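Local coordinates for DltD domain-containing protein (Beauveria bassiana, PDB 7D78) that probably acts as a thioesterase of the alpha/beta hydrolase fold that cyclises polyketide chains into medium-ring lactones, at residues Phe172-Gln182 / Leu236-Trp244. Residues are numbered along the deposited sequence; the frame is centred on the assembly and turned at random.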
loop_
_atom_site.group_PDB
_atom_site.type_symbol
_atom_site.label_atom_id
_atom_site.label_comp_id
_atom_site.label_asym_id
_atom_site.label_seq_id
_atom_site.Cartn_x
_atom_site.Cartn_y
_atom_site.Cartn_z
ATOM N N PHE A 172 -5.435 -1.764 -15.835
ATOM C CA PHE A 172 -4.489 -2.757 -15.331
ATOM C C PHE A 172 -3.591 -3.265 -16.447
ATOM O O PHE A 172 -2.384 -3.441 -16.255
ATOM C CB PHE A 172 -5.231 -3.938 -14.694
ATOM C CG PHE A 172 -5.829 -3.640 -13.339
ATOM C CD1 PHE A 172 -5.632 -2.407 -12.721
ATOM C CD2 PHE A 172 -6.613 -4.594 -12.696
ATOM C CE1 PHE A 172 -6.192 -2.129 -11.466
ATOM C CE2 PHE A 172 -7.172 -4.330 -11.447
ATOM C CZ PHE A 172 -6.960 -3.088 -10.829
ATOM N N LEU A 173 -4.171 -3.535 -17.619
ATOM C CA LEU A 173 -3.371 -3.999 -18.747
ATOM C C LEU A 173 -2.326 -2.962 -19.138
ATOM O O LEU A 173 -1.167 -3.302 -19.407
ATOM C CB LEU A 173 -4.285 -4.315 -19.929
ATOM C CG LEU A 173 -3.589 -4.905 -21.150
ATOM C CD1 LEU A 173 -2.777 -6.161 -20.777
ATOM C CD2 LEU A 173 -4.636 -5.215 -22.212
ATOM N N GLN A 174 -2.722 -1.688 -19.170
ATOM C CA GLN A 174 -1.793 -0.614 -19.512
ATOM C C GLN A 174 -0.658 -0.533 -18.502
ATOM O O GLN A 174 0.502 -0.310 -18.869
ATOM C CB GLN A 174 -2.564 0.711 -19.574
ATOM C CG GLN A 174 -1.876 1.899 -20.260
ATOM C CD GLN A 174 -2.723 3.175 -20.154
ATOM O OE1 GLN A 174 -3.789 3.161 -19.547
ATOM N NE2 GLN A 174 -2.254 4.271 -20.753
ATOM N N LEU A 175 -0.986 -0.692 -17.222
ATOM C CA LEU A 175 0.029 -0.724 -16.175
ATOM C C LEU A 175 1.035 -1.844 -16.414
ATOM O O LEU A 175 2.250 -1.624 -16.344
ATOM C CB LEU A 175 -0.651 -0.884 -14.804
ATOM C CG LEU A 175 -1.322 0.382 -14.260
ATOM C CD1 LEU A 175 -2.200 0.057 -13.043
ATOM C CD2 LEU A 175 -0.249 1.414 -13.902
ATOM N N ILE A 176 0.554 -3.064 -16.678
ATOM C CA ILE A 176 1.483 -4.179 -16.895
ATOM C C ILE A 176 2.374 -3.896 -18.106
ATOM O O ILE A 176 3.588 -4.162 -18.091
ATOM C CB ILE A 176 0.715 -5.504 -17.066
ATOM C CG1 ILE A 176 -0.018 -5.875 -15.769
ATOM C CG2 ILE A 176 1.683 -6.625 -17.521
ATOM C CD1 ILE A 176 0.930 -6.168 -14.596
ATOM N N ARG A 177 1.790 -3.339 -19.170
ATOM C CA ARG A 177 2.580 -3.026 -20.359
ATOM C C ARG A 177 3.632 -1.954 -20.075
ATOM O O ARG A 177 4.757 -2.030 -20.588
ATOM C CB ARG A 177 1.642 -2.631 -21.499
ATOM C CG ARG A 177 0.886 -3.853 -21.974
ATOM C CD ARG A 177 -0.264 -3.551 -22.896
ATOM N NE ARG A 177 -0.752 -4.786 -23.503
ATOM C CZ ARG A 177 -1.841 -4.864 -24.255
ATOM N NH1 ARG A 177 -2.572 -3.776 -24.474
ATOM N NH2 ARG A 177 -2.200 -6.033 -24.779
ATOM N N ASP A 178 3.310 -0.972 -19.226
ATOM C CA ASP A 178 4.326 -0.000 -18.833
ATOM C C ASP A 178 5.464 -0.659 -18.056
ATOM O O ASP A 178 6.637 -0.294 -18.232
ATOM C CB ASP A 178 3.708 1.130 -18.009
ATOM C CG ASP A 178 4.762 2.090 -17.472
ATOM O OD1 ASP A 178 5.490 2.697 -18.290
ATOM O OD2 ASP A 178 4.874 2.243 -16.238
ATOM N N ARG A 179 5.152 -1.634 -17.189
ATOM C CA ARG A 179 6.230 -2.369 -16.520
ATOM C C ARG A 179 7.122 -3.075 -17.536
ATOM O O ARG A 179 8.355 -3.033 -17.438
ATOM C CB ARG A 179 5.673 -3.398 -15.528
ATOM C CG ARG A 179 4.773 -2.861 -14.432
ATOM C CD ARG A 179 4.535 -3.955 -13.389
ATOM N NE ARG A 179 5.706 -4.098 -12.528
ATOM C CZ ARG A 179 5.832 -3.494 -11.348
ATOM N NH1 ARG A 179 4.845 -2.732 -10.886
ATOM N NH2 ARG A 179 6.936 -3.661 -10.631
ATOM N N GLN A 180 6.506 -3.749 -18.511
ATOM C CA GLN A 180 7.278 -4.440 -19.538
ATOM C C GLN A 180 8.164 -3.460 -20.306
ATOM O O GLN A 180 9.338 -3.748 -20.577
ATOM C CB GLN A 180 6.331 -5.182 -20.483
ATOM C CG GLN A 180 5.499 -6.282 -19.816
ATOM C CD GLN A 180 4.452 -6.881 -20.758
ATOM O OE1 GLN A 180 3.472 -6.216 -21.109
ATOM N NE2 GLN A 180 4.655 -8.136 -21.168
ATOM N N SER A 181 7.621 -2.292 -20.650
ATOM C CA SER A 181 8.413 -1.258 -21.321
ATOM C C SER A 181 9.575 -0.784 -20.451
ATOM O O SER A 181 10.698 -0.608 -20.943
ATOM C CB SER A 181 7.502 -0.081 -21.709
ATOM O OG SER A 181 8.244 1.069 -22.070
ATOM N N GLN A 182 9.332 -0.580 -19.150
ATOM C CA GLN A 182 10.409 -0.161 -18.256
ATOM C C GLN A 182 11.501 -1.222 -18.169
ATOM O O GLN A 182 12.692 -0.895 -18.188
ATOM C CB GLN A 182 9.853 0.147 -16.862
ATOM C CG GLN A 182 9.050 1.441 -16.786
ATOM C CD GLN A 182 8.830 1.879 -15.362
ATOM O OE1 GLN A 182 9.759 1.869 -14.552
ATOM N NE2 GLN A 182 7.593 2.234 -15.034
ATOM N N LEU A 236 2.208 6.971 -14.967
ATOM C CA LEU A 236 1.099 6.021 -15.038
ATOM C C LEU A 236 1.081 5.067 -13.843
ATOM O O LEU A 236 0.001 4.672 -13.376
ATOM C CB LEU A 236 1.171 5.224 -16.349
ATOM C CG LEU A 236 -0.026 4.314 -16.660
ATOM C CD1 LEU A 236 -1.190 5.108 -17.324
ATOM C CD2 LEU A 236 0.413 3.159 -17.549
ATOM N N GLN A 237 2.257 4.698 -13.319
ATOM C CA GLN A 237 2.300 3.748 -12.206
ATOM C C GLN A 237 1.593 4.269 -10.962
ATOM O O GLN A 237 1.316 3.478 -10.052
ATOM C CB GLN A 237 3.747 3.387 -11.865
ATOM C CG GLN A 237 4.407 2.469 -12.901
ATOM C CD GLN A 237 3.618 1.176 -13.141
ATOM O OE1 GLN A 237 3.065 0.592 -12.208
ATOM N NE2 GLN A 237 3.573 0.730 -14.400
ATOM N N THR A 238 1.319 5.577 -10.894
ATOM C CA THR A 238 0.424 6.147 -9.889
ATOM C C THR A 238 -0.828 5.296 -9.776
ATOM O O THR A 238 -1.286 4.989 -8.671
ATOM C CB THR A 238 0.032 7.583 -10.257
ATOM O OG1 THR A 238 1.200 8.408 -10.296
ATOM C CG2 THR A 238 -0.998 8.159 -9.256
ATOM N N TYR A 239 -1.371 4.885 -10.928
ATOM C CA TYR A 239 -2.621 4.140 -10.923
ATOM C C TYR A 239 -2.462 2.769 -10.277
ATOM O O TYR A 239 -3.436 2.218 -9.756
ATOM C CB TYR A 239 -3.140 4.017 -12.351
ATOM C CG TYR A 239 -3.446 5.357 -12.991
ATOM C CD1 TYR A 239 -3.909 6.432 -12.228
ATOM C CD2 TYR A 239 -3.274 5.546 -14.357
ATOM C CE1 TYR A 239 -4.194 7.672 -12.828
ATOM C CE2 TYR A 239 -3.554 6.761 -14.960
ATOM C CZ TYR A 239 -4.019 7.814 -14.203
ATOM O OH TYR A 239 -4.291 9.012 -14.835
ATOM N N GLN A 240 -1.256 2.192 -10.322
ATOM C CA GLN A 240 -1.007 0.959 -9.582
ATOM C C GLN A 240 -1.099 1.201 -8.076
ATOM O O GLN A 240 -1.710 0.411 -7.344
ATOM C CB GLN A 240 0.363 0.392 -9.959
ATOM C CG GLN A 240 0.761 -0.864 -9.178
ATOM C CD GLN A 240 -0.151 -2.040 -9.470
ATOM O OE1 GLN A 240 -1.109 -2.317 -8.729
ATOM N NE2 GLN A 240 0.126 -2.730 -10.560
ATOM N N LYS A 241 -0.494 2.290 -7.594
ATOM C CA LYS A 241 -0.594 2.624 -6.177
ATOM C C LYS A 241 -2.042 2.872 -5.774
ATOM O O LYS A 241 -2.471 2.467 -4.689
ATOM C CB LYS A 241 0.268 3.852 -5.868
ATOM C CG LYS A 241 1.716 3.765 -6.373
ATOM C CD LYS A 241 2.377 2.468 -5.896
ATOM C CE LYS A 241 3.774 2.283 -6.484
ATOM N NZ LYS A 241 4.406 1.012 -5.977
ATOM N N LEU A 242 -2.810 3.539 -6.636
ATOM C CA LEU A 242 -4.211 3.796 -6.322
ATOM C C LEU A 242 -5.035 2.516 -6.345
ATOM O O LEU A 242 -6.052 2.430 -5.648
ATOM C CB LEU A 242 -4.800 4.821 -7.298
ATOM C CG LEU A 242 -4.110 6.193 -7.312
ATOM C CD1 LEU A 242 -4.864 7.142 -8.226
ATOM C CD2 LEU A 242 -4.030 6.764 -5.889
ATOM N N ALA A 243 -4.622 1.514 -7.132
ATOM C CA ALA A 243 -5.358 0.252 -7.141
ATOM C C ALA A 243 -5.255 -0.449 -5.795
ATOM O O ALA A 243 -6.218 -1.073 -5.339
ATOM C CB ALA A 243 -4.837 -0.660 -8.253
ATOM N N TRP A 244 -4.075 -0.374 -5.171
ATOM C CA TRP A 244 -3.822 -1.022 -3.889
ATOM C C TRP A 244 -4.522 -0.301 -2.742
ATOM O O TRP A 244 -4.978 -0.946 -1.792
ATOM C CB TRP A 244 -2.322 -1.041 -3.595
ATOM C CG TRP A 244 -1.378 -1.795 -4.531
ATOM C CD1 TRP A 244 -0.095 -1.426 -4.846
ATOM C CD2 TRP A 244 -1.610 -3.040 -5.210
ATOM N NE1 TRP A 244 0.477 -2.355 -5.673
ATOM C CE2 TRP A 244 -0.426 -3.355 -5.913
ATOM C CE3 TRP A 244 -2.693 -3.920 -5.288
ATOM C CZ2 TRP A 244 -0.303 -4.505 -6.694
ATOM C CZ3 TRP A 244 -2.570 -5.059 -6.053
ATOM C CH2 TRP A 244 -1.383 -5.341 -6.755
HETATM O O HOH W 1 4.627 4.907 -15.298
HETATM O O HOH W 2 2.127 -2.042 -12.238
#
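Gln237 spends both amide hydrogens on helix 168-183: NE2 lies 2.7 Å from Asp178 OD2, in a nearly straight bond (173°) to the anti lone pair, and a weak second one runs 3.3 Å from NE2 to the carbonyl O of Leu175. The bend at chi2 (-56°) brings the amide back to the helix, where its plane lies 17° from that of the carboxylate. Asp178 OD2 also accepts from Gln182 NE2, one turn on and from above the carboxylate plane, and from a water that in turn accepts from Gln237 N; Asp178 OD1 is taken by Phe189 N. Helices 168-183 and 238-244 lie in the insertion between strands 150-156 and 259-264, where alpha/beta hydrolases commonly carry a lid or cap, away from the central sheet and at the interface with the second subunit. There Arg179 pairs with Asp112 and Glu108 of that subunit, while its NH1 donates in plane to a second water, which bridges Gln237 OE1 and Gln240 NE2. A leucine in place of Gln237 would probably cost Asp178 OD2 its in-plane amide donor and the second water the acceptor OE1. Leu175 CD2 packs 4.0 Å from Leu236 CG, next to the polar group; farther along, Phe172 CE1 meets Ala243 CB at 3.8 Å.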